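Local coordinates for disulfide bond protein A (Staphylococcus aureus, PDB 3BCI) that probably acts as a thiol-disulfide oxidoreductase of the DsbA subfamily, using a redox-active cysteine pair to introduce disulfide bonds during protein folding, at residues Val15-Asp20 and Val47-Val52. Sequence-based numbering, arbitrary orientation.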
ATOM      1  N   VAL A  15     -10.097  -4.803   5.950  1.00 21.36           N
ATOM      2  CA  VAL A  15      -9.507  -3.554   6.419  1.00 22.62           C
ATOM      3  C   VAL A  15      -8.935  -2.802   5.218  1.00 26.84           C
ATOM      4  O   VAL A  15      -8.060  -3.309   4.512  1.00 24.56           O
ATOM      5  CB  VAL A  15      -8.376  -3.817   7.437  1.00 25.90           C
ATOM      6  CG1 VAL A  15      -7.754  -2.496   7.879  1.00 16.26           C
ATOM      7  CG2 VAL A  15      -8.928  -4.585   8.643  1.00 23.95           C
ATOM      8  N   VAL A  16      -9.438  -1.593   4.986  1.00 22.65           N
ATOM      9  CA  VAL A  16      -8.979  -0.783   3.864  1.00 19.81           C
ATOM     10  C   VAL A  16      -8.315   0.497   4.354  1.00 23.02           C
ATOM     11  O   VAL A  16      -8.870   1.226   5.184  1.00 24.32           O
ATOM     12  CB  VAL A  16     -10.145  -0.376   2.933  1.00 24.24           C
ATOM     13  CG1 VAL A  16      -9.604   0.422   1.746  1.00 25.47           C
ATOM     14  CG2 VAL A  16     -10.895  -1.610   2.454  1.00 28.10           C
ATOM     15  N   VAL A  17      -7.119   0.759   3.841  1.00 22.02           N
ATOM     16  CA  VAL A  17      -6.385   1.967   4.195  1.00 21.67           C
ATOM     17  C   VAL A  17      -6.172   2.747   2.904  1.00 23.54           C
ATOM     18  O   VAL A  17      -5.659   2.206   1.923  1.00 22.05           O
ATOM     19  CB  VAL A  17      -5.008   1.647   4.832  1.00 25.05           C
ATOM     20  CG1 VAL A  17      -4.160   2.929   4.949  1.00 22.90           C
ATOM     21  CG2 VAL A  17      -5.208   1.045   6.218  1.00 21.89           C
ATOM     22  N   TYR A  18      -6.600   4.005   2.908  1.00 22.25           N
ATOM     23  CA  TYR A  18      -6.454   4.888   1.754  1.00 22.98           C
ATOM     24  C   TYR A  18      -5.248   5.778   1.987  1.00 24.45           C
ATOM     25  O   TYR A  18      -5.089   6.338   3.071  1.00 26.72           O
ATOM     26  CB  TYR A  18      -7.705   5.753   1.592  1.00 21.35           C
ATOM     27  CG  TYR A  18      -8.927   4.991   1.137  1.00 27.89           C
ATOM     28  CD1 TYR A  18      -9.168   4.767  -0.219  1.00 24.06           C
ATOM     29  CD2 TYR A  18      -9.857   4.514   2.062  1.00 23.45           C
ATOM     30  CE1 TYR A  18     -10.308   4.096  -0.645  1.00 26.40           C
ATOM     31  CE2 TYR A  18     -11.000   3.837   1.650  1.00 31.34           C
ATOM     32  CZ  TYR A  18     -11.223   3.636   0.295  1.00 27.90           C
ATOM     33  OH  TYR A  18     -12.373   3.009  -0.120  1.00 28.06           O
ATOM     34  N   GLY A  19      -4.393   5.908   0.979  1.00 24.83           N
ATOM     35  CA  GLY A  19      -3.223   6.747   1.136  1.00 25.98           C
ATOM     36  C   GLY A  19      -2.389   6.946  -0.114  1.00 22.17           C
ATOM     37  O   GLY A  19      -2.871   6.813  -1.237  1.00 28.77           O
ATOM     38  N   ASP A  20      -1.121   7.269   0.099  1.00 25.15           N
ATOM     39  CA  ASP A  20      -0.173   7.509  -0.984  1.00 23.45           C
ATOM     40  C   ASP A  20       1.206   7.334  -0.361  1.00 25.92           C
ATOM     41  O   ASP A  20       1.440   7.798   0.754  1.00 23.39           O
ATOM     42  CB  ASP A  20      -0.339   8.943  -1.512  1.00 24.49           C
ATOM     43  CG  ASP A  20       0.487   9.212  -2.762  1.00 27.28           C
ATOM     44  OD1 ASP A  20       1.663   8.800  -2.803  1.00 28.98           O
ATOM     45  OD2 ASP A  20      -0.040   9.845  -3.700  1.00 30.62           O
ATOM     46  N   VAL A  47      -7.897 -11.098   8.809  1.00 26.75           N
ATOM     47  CA  VAL A  47      -8.617 -10.105   8.017  1.00 22.99           C
ATOM     48  C   VAL A  47      -7.989 -10.004   6.641  1.00 25.57           C
ATOM     49  O   VAL A  47      -6.905 -10.533   6.403  1.00 27.94           O
ATOM     50  CB  VAL A  47      -8.552  -8.697   8.651  1.00 26.01           C
ATOM     51  CG1 VAL A  47      -8.994  -8.755  10.107  1.00 26.21           C
ATOM     52  CG2 VAL A  47      -7.129  -8.137   8.540  1.00 22.35           C
ATOM     53  N   GLU A  48      -8.692  -9.342   5.734  1.00 27.18           N
ATOM     54  CA  GLU A  48      -8.177  -9.094   4.398  1.00 28.83           C
ATOM     55  C   GLU A  48      -7.721  -7.642   4.493  1.00 30.63           C
ATOM     56  O   GLU A  48      -8.455  -6.795   5.008  1.00 25.92           O
ATOM     57  CB  GLU A  48      -9.284  -9.214   3.350  1.00 31.95           C
ATOM     58  CG  GLU A  48      -9.894 -10.599   3.252  1.00 56.74           C
ATOM     59  CD  GLU A  48      -9.041 -11.558   2.445  1.00 62.17           C
ATOM     60  OE1 GLU A  48      -7.797 -11.435   2.482  1.00 69.87           O
ATOM     61  OE2 GLU A  48      -9.618 -12.444   1.781  1.00 71.04           O
ATOM     62  N   TYR A  49      -6.505  -7.362   4.037  1.00 27.10           N
ATOM     63  CA  TYR A  49      -5.979  -6.004   4.067  1.00 26.42           C
ATOM     64  C   TYR A  49      -5.880  -5.486   2.643  1.00 28.33           C
ATOM     65  O   TYR A  49      -5.449  -6.210   1.741  1.00 24.03           O
ATOM     66  CB  TYR A  49      -4.590  -5.973   4.718  1.00 24.00           C
ATOM     67  CG  TYR A  49      -3.859  -4.659   4.540  1.00 23.41           C
ATOM     68  CD1 TYR A  49      -4.330  -3.479   5.127  1.00 27.51           C
ATOM     69  CD2 TYR A  49      -2.704  -4.587   3.760  1.00 22.26           C
ATOM     70  CE1 TYR A  49      -3.660  -2.259   4.936  1.00 24.57           C
ATOM     71  CE2 TYR A  49      -2.035  -3.384   3.564  1.00 25.24           C
ATOM     72  CZ  TYR A  49      -2.514  -2.227   4.152  1.00 25.88           C
ATOM     73  OH  TYR A  49      -1.833  -1.046   3.961  1.00 29.04           O
ATOM     74  N   GLN A  50      -6.300  -4.242   2.442  1.00 21.63           N
ATOM     75  CA  GLN A  50      -6.231  -3.621   1.127  1.00 26.83           C
ATOM     76  C   GLN A  50      -5.750  -2.188   1.252  1.00 24.16           C
ATOM     77  O   GLN A  50      -6.273  -1.413   2.052  1.00 22.53           O
ATOM     78  CB  GLN A  50      -7.598  -3.635   0.429  1.00 21.67           C
ATOM     79  CG  GLN A  50      -7.622  -2.822  -0.870  1.00 19.99           C
ATOM     80  CD  GLN A  50      -8.930  -2.949  -1.641  1.00 27.70           C
ATOM     81  OE1 GLN A  50      -9.976  -3.264  -1.072  1.00 28.63           O
ATOM     82  NE2 GLN A  50      -8.876  -2.685  -2.943  1.00 23.84           N
ATOM     83  N   PHE A  51      -4.737  -1.851   0.464  1.00 22.96           N
ATOM     84  CA  PHE A  51      -4.192  -0.501   0.453  1.00 25.55           C
ATOM     85  C   PHE A  51      -4.651   0.124  -0.855  1.00 19.97           C
ATOM     86  O   PHE A  51      -4.403  -0.430  -1.931  1.00 25.79           O
ATOM     87  CB  PHE A  51      -2.661  -0.543   0.510  1.00 24.31           C
ATOM     88  CG  PHE A  51      -2.012   0.819   0.497  1.00 25.80           C
ATOM     89  CD1 PHE A  51      -2.158   1.682   1.575  1.00 26.27           C
ATOM     90  CD2 PHE A  51      -1.263   1.239  -0.602  1.00 23.98           C
ATOM     91  CE1 PHE A  51      -1.567   2.948   1.563  1.00 34.02           C
ATOM     92  CE2 PHE A  51      -0.670   2.500  -0.625  1.00 30.52           C
ATOM     93  CZ  PHE A  51      -0.824   3.356   0.458  1.00 32.93           C
ATOM     94  N   VAL A  52      -5.354   1.248  -0.767  1.00 18.32           N
ATOM     95  CA  VAL A  52      -5.833   1.933  -1.965  1.00 22.58           C
ATOM     96  C   VAL A  52      -5.025   3.215  -2.087  1.00 23.34           C
ATOM     97  O   VAL A  52      -5.159   4.121  -1.266  1.00 20.61           O
ATOM     98  CB  VAL A  52      -7.337   2.279  -1.868  1.00 29.13           C
ATOM     99  CG1 VAL A  52      -7.794   2.965  -3.149  1.00 23.72           C
ATOM    100  CG2 VAL A  52      -8.152   1.011  -1.633  1.00 22.30           C
TER
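Across the two parallel strands, the Tyr-49 ring takes Val-17 CG2 in its plane at the edge, 3.9 Å from CE1, while Phe-51 N lies above one face, offset toward the rim. These strands and helix 24-42 form the beta-alpha-beta unit of the thioredoxin fold, with 48-53 at the sheet edge and 14-19 inside, bonded also to strand 152-155. On the other side of the sheet, Tyr-18 receives Val-16 CG1 over one face, again toward the rim, and its CD1 presses obliquely on Val-52 CB at 3.5 Å. With Tyr-18 CG beside its own backbone N (chi1 -70°), the ring runs alongside the Val-52 side chain. Tyr-49 and Phe-51 pack on helix 79-88, where Tyr-49 OH is hydrogen-bonded to Gln-83 OE1; Tyr-18 and Gln-50 meet helix 130-144. Phe-51 extends its ring along strand 14-19, its CG anti to the backbone N (chi1 180°), bringing CD1 to Val-17 CG1 and CZ to within 3.9 Å of Asp-20 N. Gly-19 closes strand 14-19, shortly before helix 24-42 begins next to the redox-active Cys-23 and Cys-26. The backbones are paired by five hydrogen bonds, starting with Val-15 N to Glu-48 O at 2.7 Å. The last is Gly-19 N to Val-52 O, 3.0 Å, with the donor tilted 22° from the carbonyl plane.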